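Local atomic coordinates of DNA replication and repair protein RecF (Caldanaerobacter subterraneus subsp. tengcongensis, PDB entry 5Z69), a protein that binds ATP and probably single-stranded DNA as an ABC-type ATPase of the RecFOR pathway, acting as a recombination mediator in DNA repair. Residues M8-I13 and L26-G31; L121-S126 and L303-I308; R199-R204 and I229-S234. All coordinates share one frame; numbering follows the deposited sequence.

Contact 1. Residues M8-I13 and L26-G31; sequences MYLKEI and LEFCEG
A chi1 of 179° swings the Y9 ring past its own carbonyl carbon to the backbone of F28-E30, while the F28 ring, its CG anti to the carbonyl carbon (chi1 -61°), settles beside L10 and I13. Y9 opens strand 9-16 and F28 follows directly on strand 24-27, the two strands of a β-hairpin at one edge of an antiparallel sheet. Three backbone bonds fix the register: F28 N to K11 O, I13 N to L26 O, and L26 N to I13 O at 2.8 Å. I13 and L26 form a hydrogen-bonded pair; E12 and E27 form the adjoining non-hydrogen-bonded pair. The E12 and E27 side chains lie side by side on one face, E12 OE1 lying 3.8 Å from E27 OE2, probably an unfavourable proximity of like charges. The F28 ring receives I13 CG2 at its edge, CE2 to CG2 3.6 Å, with L10 CD2 equally close to CE2. F346 and F361 meet this ring edge-to-face. E30 sets OE2 over one face of the Y9 ring, offset toward the rim, the ring and carboxylate planes 29° apart. Replacing Y9 by an alanine would probably leave E30 without the ring face against its OE2 and the bridging water without its phenol donor. That water donates to K11 O at 2.9 Å and accepts from Y9 OH at 3.0 Å.

Contact 2. Residues L121-S126 and L303-I308; sequences LTVIFS and LSELEI
V123 and E305 approach each other from opposite directions: the valine points from its strand toward the helix, and the glutamate reaches back from the helix toward the strand. E305 has CG anti to the backbone N (chi1 -180°) and continues extended through chi2 (-170°), a shape that carries its carboxylate across the gap until OE2 lies 3.7 Å from V123 CG1. The same oxygen accepts a hydrogen bond from a water at 2.7 Å, and this water in turn accepts from I124 N at 3.0 Å, linking the carboxylate to the strand backbone. The other oxygen, OE1, is held by Y143 and K302, so the buried carboxylate has polar partners at both oxygens. L306 crosses V123 at about a right angle, and its CD1 stands 4.1 Å from V123 CG2; in the conformer described, CG1 is the methyl nearest E305, and CG2 lies by both L306 and E305. Strand 122-125 is an outermost strand of the mixed sheet in the P-loop NTPase fold, and helix 291-313 packs against it, the axes of the short segments 9.1 Å apart and nearly antiparallel at 174°. Beyond the strand, V318 and L320 of the neighbouring strand 318-321 bond to its backbone. Further along, the F125 ring turns its edge to L306, with CD2 of the leucine near the ring plane and 4.4 Å from F125 CZ. F125 CE2 lies 4.2 Å from L303 N and 4.5 Å from L303 CD2.

Contact 3. Residues R199-R204 and I229-S234; sequences RIIKVR and IIYLNS
Y231 extends its ring to the helix: CG is anti to the backbone N (chi1 177°), and the phenol end lodges between the side chains of I201 and R204, crossing each at about a right angle. Y231 OH lies 3.4 Å from I201 CA and 3.5 Å from R204 CD, so the tyrosine oxygen rests against carbon on both residues. Its polar partner is E274, whose OE1 takes a hydrogen bond from Y231 OH and a salt bridge from R204 NH1, while OE2 is hydrogen-bonded to S234 OG. At the rim of the ring, I201 O sits near the ring plane, 3.7 Å from Y231 CE2.

Both branches of I201 touch Y231. CG1, beside the backbone N (chi1 -76°), rests against OH at 3.5 Å, and CG2 lies 4.0 Å from Y231 CE2. CG2 also reaches N233 CB at 4.2 Å, and the longer branch continues outward until CD1 meets S234 OG at 3.7 Å. Here one turn of the long helix 186-222 packs against the end of strand 227-232, an outermost strand of a three-stranded antiparallel sheet, and against the residues that follow it. L232 is the centre of an inverse gamma turn, closed by a weak N233 N to Y231 O bond; past this turn N233 CB lies over one face of the Y231 ring, 3.5 Å above its plane and offset toward the rim.

R204 is extended from CG to NE, which carries the guanidinium past the phenol with its plane 59° from that of the ring. There NH2 forms a salt bridge to D145 OD1, and NE is hydrogen-bonded to Y155 OH.

Contact 2 is the most interior, its centre about 9 Å from the centre of the chain and every touching residue buried; contacts 3 and 1 lie farther out, and contact 1 alone has exposed residues, E27 and E30, among those that touch. Contact 1 is strand on strand, held by backbone hydrogen bonds, whereas contacts 2 and 3 each set a helix against an edge strand without one direct hydrogen bond across. Their polar groups find partners differently: a water, Y143 and K302 for E305 in contact 2; E274, shared by R204, Y231 and S234, with D145 also on R204, in contact 3. Contacts 1 and 2 adjoin where M8 packs on L121; helix 186-222 runs from contact 3 to F218, which touches L303 of contact 2.

Contact 1. Residues M8-I13 and L26-G31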
loop_
_atom_site.group_PDB
_atom_site.type_symbol
_atom_site.label_atom_id
_atom_site.label_comp_id
_atom_site.label_asym_id
_atom_site.label_seq_id
_atom_site.Cartn_x
_atom_site.Cartn_y
_atom_site.Cartn_z
ATOM N N MET A 8 -10.868 -24.274 -27.629
ATOM C CA MET A 8 -11.069 -25.238 -26.563
ATOM C C MET A 8 -12.522 -25.645 -26.568
ATOM O O MET A 8 -13.403 -24.812 -26.780
ATOM C CB MET A 8 -10.684 -24.649 -25.191
ATOM C CG MET A 8 -9.194 -24.445 -25.014
ATOM S SD MET A 8 -8.380 -25.955 -24.421
ATOM C CE MET A 8 -6.652 -25.498 -24.490
ATOM N N TYR A 9 -12.763 -26.929 -26.333
ATOM C CA TYR A 9 -14.089 -27.507 -26.467
ATOM C C TYR A 9 -14.153 -28.783 -25.620
ATOM O O TYR A 9 -13.327 -29.683 -25.764
ATOM C CB TYR A 9 -14.415 -27.822 -27.940
ATOM C CG TYR A 9 -15.797 -28.450 -28.159
ATOM C CD1 TYR A 9 -16.931 -27.653 -28.255
ATOM C CD2 TYR A 9 -15.957 -29.825 -28.283
ATOM C CE1 TYR A 9 -18.184 -28.205 -28.460
ATOM C CE2 TYR A 9 -17.221 -30.392 -28.487
ATOM C CZ TYR A 9 -18.327 -29.569 -28.559
ATOM O OH TYR A 9 -19.585 -30.089 -28.763
ATOM N N LEU A 10 -15.144 -28.856 -24.745
ATOM C CA LEU A 10 -15.343 -30.031 -23.905
ATOM C C LEU A 10 -16.400 -30.885 -24.550
ATOM O O LEU A 10 -17.576 -30.501 -24.579
ATOM C CB LEU A 10 -15.760 -29.613 -22.496
ATOM C CG LEU A 10 -16.014 -30.749 -21.503
ATOM C CD1 LEU A 10 -14.708 -31.510 -21.193
ATOM C CD2 LEU A 10 -16.676 -30.222 -20.223
ATOM N N LYS A 11 -16.001 -32.024 -25.105
ATOM C CA LYS A 11 -16.943 -32.859 -25.828
ATOM C C LYS A 11 -17.890 -33.509 -24.854
ATOM O O LYS A 11 -19.084 -33.636 -25.107
ATOM C CB LYS A 11 -16.225 -33.952 -26.635
ATOM C CG LYS A 11 -15.060 -33.464 -27.486
ATOM C CD LYS A 11 -14.493 -34.623 -28.322
ATOM C CE LYS A 11 -13.352 -34.177 -29.218
ATOM N NZ LYS A 11 -12.862 -35.341 -30.009
ATOM N N GLU A 12 -17.340 -33.927 -23.726
ATOM C CA GLU A 12 -18.109 -34.680 -22.774
ATOM C C GLU A 12 -17.384 -34.683 -21.447
ATOM O O GLU A 12 -16.176 -34.417 -21.376
ATOM C CB GLU A 12 -18.327 -36.140 -23.269
ATOM C CG GLU A 12 -17.068 -36.956 -23.199
ATOM C CD GLU A 12 -17.298 -38.449 -23.398
ATOM O OE1 GLU A 12 -17.811 -38.838 -24.464
ATOM O OE2 GLU A 12 -16.965 -39.238 -22.487
ATOM N N ILE A 13 -18.117 -35.001 -20.389
ATOM C CA ILE A 13 -17.495 -35.206 -19.096
ATOM C C ILE A 13 -18.177 -36.393 -18.434
ATOM O O ILE A 13 -19.383 -36.635 -18.627
ATOM C CB ILE A 13 -17.591 -33.952 -18.189
ATOM C CG1 ILE A 13 -16.598 -34.037 -17.017
ATOM C CG2 ILE A 13 -19.015 -33.765 -17.670
ATOM C CD1 ILE A 13 -16.451 -32.696 -16.211
ATOM N N LEU A 26 -21.959 -36.998 -19.686
ATOM C CA LEU A 26 -22.712 -35.904 -20.276
ATOM C C LEU A 26 -22.017 -35.463 -21.548
ATOM O O LEU A 26 -20.822 -35.203 -21.534
ATOM C CB LEU A 26 -22.803 -34.737 -19.304
ATOM C CG LEU A 26 -23.285 -35.083 -17.896
ATOM C CD1 LEU A 26 -23.329 -33.807 -17.078
ATOM C CD2 LEU A 26 -24.659 -35.729 -17.971
ATOM N N GLU A 27 -22.769 -35.373 -22.635
ATOM C CA GLU A 27 -22.204 -34.961 -23.913
ATOM C C GLU A 27 -22.687 -33.577 -24.242
ATOM O O GLU A 27 -23.882 -33.273 -24.216
ATOM C CB GLU A 27 -22.579 -35.935 -25.042
ATOM C CG GLU A 27 -22.105 -37.368 -24.827
ATOM C CD GLU A 27 -21.801 -38.119 -26.139
ATOM O OE1 GLU A 27 -22.129 -37.622 -27.244
ATOM O OE2 GLU A 27 -21.203 -39.209 -26.054
ATOM N N PHE A 28 -21.755 -32.689 -24.548
ATOM C CA PHE A 28 -22.126 -31.274 -24.647
ATOM C C PHE A 28 -22.188 -30.794 -26.091
ATOM O O PHE A 28 -21.935 -31.572 -27.001
ATOM C CB PHE A 28 -21.173 -30.406 -23.838
ATOM C CG PHE A 28 -21.174 -30.745 -22.372
ATOM C CD1 PHE A 28 -22.366 -30.693 -21.637
ATOM C CD2 PHE A 28 -20.008 -31.175 -21.747
ATOM C CE1 PHE A 28 -22.397 -31.024 -20.271
ATOM C CE2 PHE A 28 -20.019 -31.529 -20.370
ATOM C CZ PHE A 28 -21.219 -31.441 -19.636
ATOM N N CYS A 29 -22.541 -29.518 -26.284
ATOM C CA CYS A 29 -22.788 -28.975 -27.615
ATOM C C CYS A 29 -21.876 -27.794 -27.898
ATOM O O CYS A 29 -21.272 -27.203 -26.981
ATOM C CB CYS A 29 -24.271 -28.544 -27.769
ATOM S SG CYS A 29 -25.110 -27.831 -26.286
ATOM N N GLU A 30 -21.777 -27.457 -29.180
ATOM C CA GLU A 30 -21.170 -26.200 -29.591
ATOM C C GLU A 30 -22.048 -25.056 -29.117
ATOM O O GLU A 30 -23.274 -25.153 -29.149
ATOM C CB GLU A 30 -21.010 -26.142 -31.111
ATOM C CG GLU A 30 -20.042 -27.159 -31.693
ATOM C CD GLU A 30 -18.597 -26.687 -31.672
ATOM O OE1 GLU A 30 -18.312 -25.587 -31.119
ATOM O OE2 GLU A 30 -17.741 -27.420 -32.211
ATOM N N GLY A 31 -21.424 -23.978 -28.668
ATOM C CA GLY A 31 -22.161 -22.786 -28.284
ATOM C C GLY A 31 -22.571 -22.840 -26.830
ATOM O O GLY A 31 -21.801 -23.284 -25.991
HETATM O O HOH W 1 -20.037 -32.926 -27.788
#

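Contact 2. Residues L121-S126 and L303-I308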
loop_
_atom_site.group_PDB
_atom_site.type_symbol
_atom_site.label_atom_id
_atom_site.label_comp_id
_atom_site.label_asym_id
_atom_site.label_seq_id
_atom_site.Cartn_x
_atom_site.Cartn_y
_atom_site.Cartn_z
ATOM N N LEU A 121 -8.307 -25.028 -21.143
ATOM C CA LEU A 121 -8.469 -23.642 -20.639
ATOM C C LEU A 121 -9.923 -23.237 -20.482
ATOM O O LEU A 121 -10.725 -23.364 -21.411
ATOM C CB LEU A 121 -7.792 -22.633 -21.573
ATOM C CG LEU A 121 -6.300 -22.873 -21.797
ATOM C CD1 LEU A 121 -5.754 -22.008 -22.913
ATOM C CD2 LEU A 121 -5.606 -22.562 -20.479
ATOM N N THR A 122 -10.241 -22.735 -19.296
ATOM C CA THR A 122 -11.549 -22.186 -18.996
ATOM C C THR A 122 -11.378 -20.810 -18.351
ATOM O O THR A 122 -10.323 -20.500 -17.814
ATOM C CB THR A 122 -12.350 -23.074 -18.003
ATOM O OG1 THR A 122 -11.500 -23.392 -16.901
ATOM C CG2 THR A 122 -12.855 -24.378 -18.660
ATOM N N VAL A 123 -12.414 -19.987 -18.425
ATOM C CA VAL A 123 -12.535 -18.817 -17.557
ATOM C C VAL A 123 -13.895 -18.923 -16.897
ATOM O O VAL A 123 -14.891 -19.157 -17.580
ATOM C CB VAL A 123 -12.428 -17.492 -18.331
ATOM C CG1 VAL A 123 -12.591 -16.284 -17.376
ATOM C CG2 VAL A 123 -11.106 -17.440 -19.069
ATOM N N ILE A 124 -13.937 -18.783 -15.580
ATOM C CA ILE A 124 -15.195 -18.947 -14.872
ATOM C C ILE A 124 -15.611 -17.610 -14.283
ATOM O O ILE A 124 -14.819 -16.944 -13.632
ATOM C CB ILE A 124 -15.098 -20.029 -13.760
ATOM C CG1 ILE A 124 -16.389 -20.081 -12.948
ATOM C CG2 ILE A 124 -13.870 -19.809 -12.859
ATOM C CD1 ILE A 124 -16.660 -21.457 -12.354
ATOM N N PHE A 125 -16.854 -17.230 -14.557
ATOM C CA PHE A 125 -17.438 -15.985 -14.076
ATOM C C PHE A 125 -18.435 -16.387 -13.022
ATOM O O PHE A 125 -19.288 -17.219 -13.281
ATOM C CB PHE A 125 -18.147 -15.204 -15.194
ATOM C CG PHE A 125 -17.261 -14.813 -16.350
ATOM C CD1 PHE A 125 -16.877 -15.750 -17.311
ATOM C CD2 PHE A 125 -16.846 -13.492 -16.502
ATOM C CE1 PHE A 125 -16.073 -15.367 -18.392
ATOM C CE2 PHE A 125 -16.043 -13.109 -17.574
ATOM C CZ PHE A 125 -15.655 -14.046 -18.515
ATOM N N SER A 126 -18.331 -15.786 -11.843
ATOM C CA SER A 126 -19.121 -16.171 -10.677
ATOM C C SER A 126 -19.436 -14.915 -9.855
ATOM O O SER A 126 -18.673 -13.958 -9.901
ATOM C CB SER A 126 -18.353 -17.197 -9.839
ATOM O OG SER A 126 -19.077 -17.571 -8.690
ATOM N N LEU A 303 -13.319 -9.951 -17.726
ATOM C CA LEU A 303 -13.255 -9.732 -19.166
ATOM C C LEU A 303 -11.801 -9.594 -19.606
ATOM O O LEU A 303 -11.417 -10.091 -20.657
ATOM C CB LEU A 303 -14.065 -8.492 -19.569
ATOM C CG LEU A 303 -15.588 -8.658 -19.577
ATOM C CD1 LEU A 303 -16.266 -7.345 -19.948
ATOM C CD2 LEU A 303 -16.007 -9.770 -20.538
ATOM N N SER A 304 -10.993 -8.954 -18.770
ATOM C CA SER A 304 -9.567 -8.778 -19.041
ATOM C C SER A 304 -8.773 -10.073 -18.896
ATOM O O SER A 304 -7.822 -10.326 -19.649
ATOM C CB SER A 304 -8.986 -7.717 -18.110
ATOM O OG SER A 304 -9.471 -6.444 -18.467
ATOM N N GLU A 305 -9.155 -10.880 -17.915
ATOM C CA GLU A 305 -8.544 -12.187 -17.721
ATOM C C GLU A 305 -8.691 -12.967 -19.004
ATOM O O GLU A 305 -7.722 -13.503 -19.555
ATOM C CB GLU A 305 -9.206 -12.925 -16.552
ATOM C CG GLU A 305 -8.609 -14.307 -16.277
ATOM C CD GLU A 305 -9.429 -15.113 -15.287
ATOM O OE1 GLU A 305 -10.067 -14.499 -14.398
ATOM O OE2 GLU A 305 -9.435 -16.368 -15.404
ATOM N N LEU A 306 -9.920 -13.000 -19.495
ATOM C CA LEU A 306 -10.239 -13.683 -20.735
ATOM C C LEU A 306 -9.401 -13.164 -21.906
ATOM O O LEU A 306 -8.773 -13.931 -22.635
ATOM C CB LEU A 306 -11.728 -13.521 -21.022
ATOM C CG LEU A 306 -12.223 -14.028 -22.376
ATOM C CD1 LEU A 306 -11.823 -15.477 -22.591
ATOM C CD2 LEU A 306 -13.738 -13.849 -22.469
ATOM N N GLU A 307 -9.396 -11.852 -22.084
ATOM C CA GLU A 307 -8.661 -11.246 -23.182
ATOM C C GLU A 307 -7.158 -11.549 -23.117
ATOM O O GLU A 307 -6.559 -11.958 -24.106
ATOM C CB GLU A 307 -8.888 -9.731 -23.183
ATOM C CG GLU A 307 -8.005 -8.997 -24.162
ATOM C CD GLU A 307 -8.370 -7.526 -24.242
ATOM O OE1 GLU A 307 -7.539 -6.682 -23.854
ATOM O OE2 GLU A 307 -9.504 -7.229 -24.672
ATOM N N ILE A 308 -6.549 -11.324 -21.956
ATOM C CA ILE A 308 -5.133 -11.624 -21.790
ATOM C C ILE A 308 -4.855 -13.134 -22.019
ATOM O O ILE A 308 -3.885 -13.510 -22.676
ATOM C CB ILE A 308 -4.645 -11.166 -20.390
ATOM C CG1 ILE A 308 -4.774 -9.641 -20.277
ATOM C CG2 ILE A 308 -3.196 -11.584 -20.152
ATOM C CD1 ILE A 308 -4.502 -9.063 -18.877
HETATM O O HOH W 2 -11.274 -18.077 -14.479
#

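Contact 3. Residues R199-R204 and I229-S234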
loop_
_atom_site.group_PDB
_atom_site.type_symbol
_atom_site.label_atom_id
_atom_site.label_comp_id
_atom_site.label_asym_id
_atom_site.label_seq_id
_atom_site.Cartn_x
_atom_site.Cartn_y
_atom_site.Cartn_z
ATOM N N ARG A 199 12.119 -12.300 -9.586
ATOM C CA ARG A 199 11.513 -12.814 -10.820
ATOM C C ARG A 199 9.985 -12.752 -10.777
ATOM O O ARG A 199 9.335 -12.386 -11.753
ATOM C CB ARG A 199 11.977 -14.229 -11.077
ATOM C CG ARG A 199 13.397 -14.282 -11.547
ATOM C CD ARG A 199 13.611 -15.506 -12.396
ATOM N NE ARG A 199 13.597 -16.713 -11.587
ATOM C CZ ARG A 199 14.679 -17.221 -11.017
ATOM N NH1 ARG A 199 15.845 -16.610 -11.171
ATOM N NH2 ARG A 199 14.599 -18.334 -10.297
ATOM N N ILE A 200 9.422 -13.066 -9.621
ATOM C CA ILE A 200 7.978 -13.078 -9.442
ATOM C C ILE A 200 7.400 -11.658 -9.515
ATOM O O ILE A 200 6.386 -11.421 -10.180
ATOM C CB ILE A 200 7.637 -13.762 -8.103
ATOM C CG1 ILE A 200 7.676 -15.293 -8.280
ATOM C CG2 ILE A 200 6.279 -13.316 -7.561
ATOM C CD1 ILE A 200 7.932 -16.039 -6.977
ATOM N N ILE A 201 8.048 -10.717 -8.835
ATOM C CA ILE A 201 7.612 -9.323 -8.898
ATOM C C ILE A 201 7.626 -8.837 -10.341
ATOM O O ILE A 201 6.667 -8.220 -10.809
ATOM C CB ILE A 201 8.505 -8.420 -8.020
ATOM C CG1 ILE A 201 8.130 -8.615 -6.553
ATOM C CG2 ILE A 201 8.374 -6.944 -8.433
ATOM C CD1 ILE A 201 9.221 -8.218 -5.583
ATOM N N LYS A 202 8.696 -9.159 -11.061
ATOM C CA LYS A 202 8.822 -8.721 -12.448
ATOM C C LYS A 202 7.657 -9.220 -13.304
ATOM O O LYS A 202 7.061 -8.457 -14.069
ATOM C CB LYS A 202 10.147 -9.195 -13.051
ATOM C CG LYS A 202 10.363 -8.670 -14.463
ATOM C CD LYS A 202 11.015 -9.686 -15.383
ATOM C CE LYS A 202 10.024 -10.774 -15.797
ATOM N NZ LYS A 202 10.588 -11.757 -16.777
ATOM N N VAL A 203 7.318 -10.496 -13.168
ATOM C CA VAL A 203 6.240 -11.039 -13.972
ATOM C C VAL A 203 4.877 -10.527 -13.518
ATOM O O VAL A 203 3.999 -10.248 -14.350
ATOM C CB VAL A 203 6.244 -12.574 -13.945
ATOM C CG1 VAL A 203 4.988 -13.121 -14.641
ATOM C CG2 VAL A 203 7.519 -13.099 -14.588
ATOM N N ARG A 204 4.688 -10.403 -12.208
ATOM C CA ARG A 204 3.436 -9.848 -11.701
ATOM C C ARG A 204 3.208 -8.449 -12.256
ATOM O O ARG A 204 2.077 -8.093 -12.610
ATOM C CB ARG A 204 3.418 -9.803 -10.177
ATOM C CG ARG A 204 3.142 -11.143 -9.512
ATOM C CD ARG A 204 3.073 -10.985 -7.999
ATOM N NE ARG A 204 2.763 -12.258 -7.373
ATOM C CZ ARG A 204 2.666 -12.454 -6.068
ATOM N NH1 ARG A 204 2.863 -11.446 -5.219
ATOM N NH2 ARG A 204 2.378 -13.665 -5.610
ATOM N N ILE A 229 -4.319 0.964 -11.679
ATOM C CA ILE A 229 -3.906 -0.157 -10.843
ATOM C C ILE A 229 -2.568 0.127 -10.203
ATOM O O ILE A 229 -1.596 0.405 -10.901
ATOM C CB ILE A 229 -3.813 -1.488 -11.656
ATOM C CG1 ILE A 229 -5.213 -1.993 -11.984
ATOM C CG2 ILE A 229 -3.060 -2.563 -10.877
ATOM C CD1 ILE A 229 -5.234 -3.279 -12.703
ATOM N N ILE A 230 -2.520 0.043 -8.876
ATOM C CA ILE A 230 -1.275 0.252 -8.134
ATOM C C ILE A 230 -0.763 -1.060 -7.548
ATOM O O ILE A 230 -1.449 -1.709 -6.763
ATOM C CB ILE A 230 -1.445 1.264 -6.980
ATOM C CG1 ILE A 230 -2.087 2.556 -7.487
ATOM C CG2 ILE A 230 -0.098 1.543 -6.318
ATOM C CD1 ILE A 230 -1.277 3.239 -8.551
ATOM N N TYR A 231 0.450 -1.432 -7.937
ATOM C CA TYR A 231 1.069 -2.663 -7.488
ATOM C C TYR A 231 1.943 -2.389 -6.269
ATOM O O TYR A 231 3.036 -1.831 -6.382
ATOM C CB TYR A 231 1.884 -3.289 -8.636
ATOM C CG TYR A 231 2.650 -4.563 -8.298
ATOM C CD1 TYR A 231 2.305 -5.358 -7.197
ATOM C CD2 TYR A 231 3.722 -4.962 -9.087
ATOM C CE1 TYR A 231 3.013 -6.505 -6.897
ATOM C CE2 TYR A 231 4.434 -6.116 -8.803
ATOM C CZ TYR A 231 4.073 -6.881 -7.715
ATOM O OH TYR A 231 4.800 -8.003 -7.438
ATOM N N LEU A 232 1.447 -2.798 -5.103
ATOM C CA LEU A 232 2.187 -2.656 -3.853
ATOM C C LEU A 232 3.155 -3.814 -3.665
ATOM O O LEU A 232 2.899 -4.719 -2.851
ATOM C CB LEU A 232 1.226 -2.582 -2.663
ATOM C CG LEU A 232 0.143 -1.507 -2.758
ATOM C CD1 LEU A 232 -0.596 -1.377 -1.432
ATOM C CD2 LEU A 232 0.773 -0.190 -3.165
ATOM N N ASN A 233 4.261 -3.795 -4.405
ATOM C CA ASN A 233 5.229 -4.884 -4.308
ATOM C C ASN A 233 6.120 -4.769 -3.073
ATOM O O ASN A 233 6.205 -3.707 -2.424
ATOM C CB ASN A 233 6.085 -4.971 -5.576
ATOM C CG ASN A 233 7.000 -3.786 -5.751
ATOM O OD1 ASN A 233 8.046 -3.692 -5.105
ATOM N ND2 ASN A 233 6.630 -2.885 -6.651
ATOM N N SER A 234 6.787 -5.871 -2.752
ATOM C CA SER A 234 7.488 -5.997 -1.476
ATOM C C SER A 234 8.886 -5.384 -1.526
ATOM O O SER A 234 9.579 -5.329 -0.508
ATOM C CB SER A 234 7.580 -7.465 -1.061
ATOM O OG SER A 234 7.919 -8.290 -2.168
#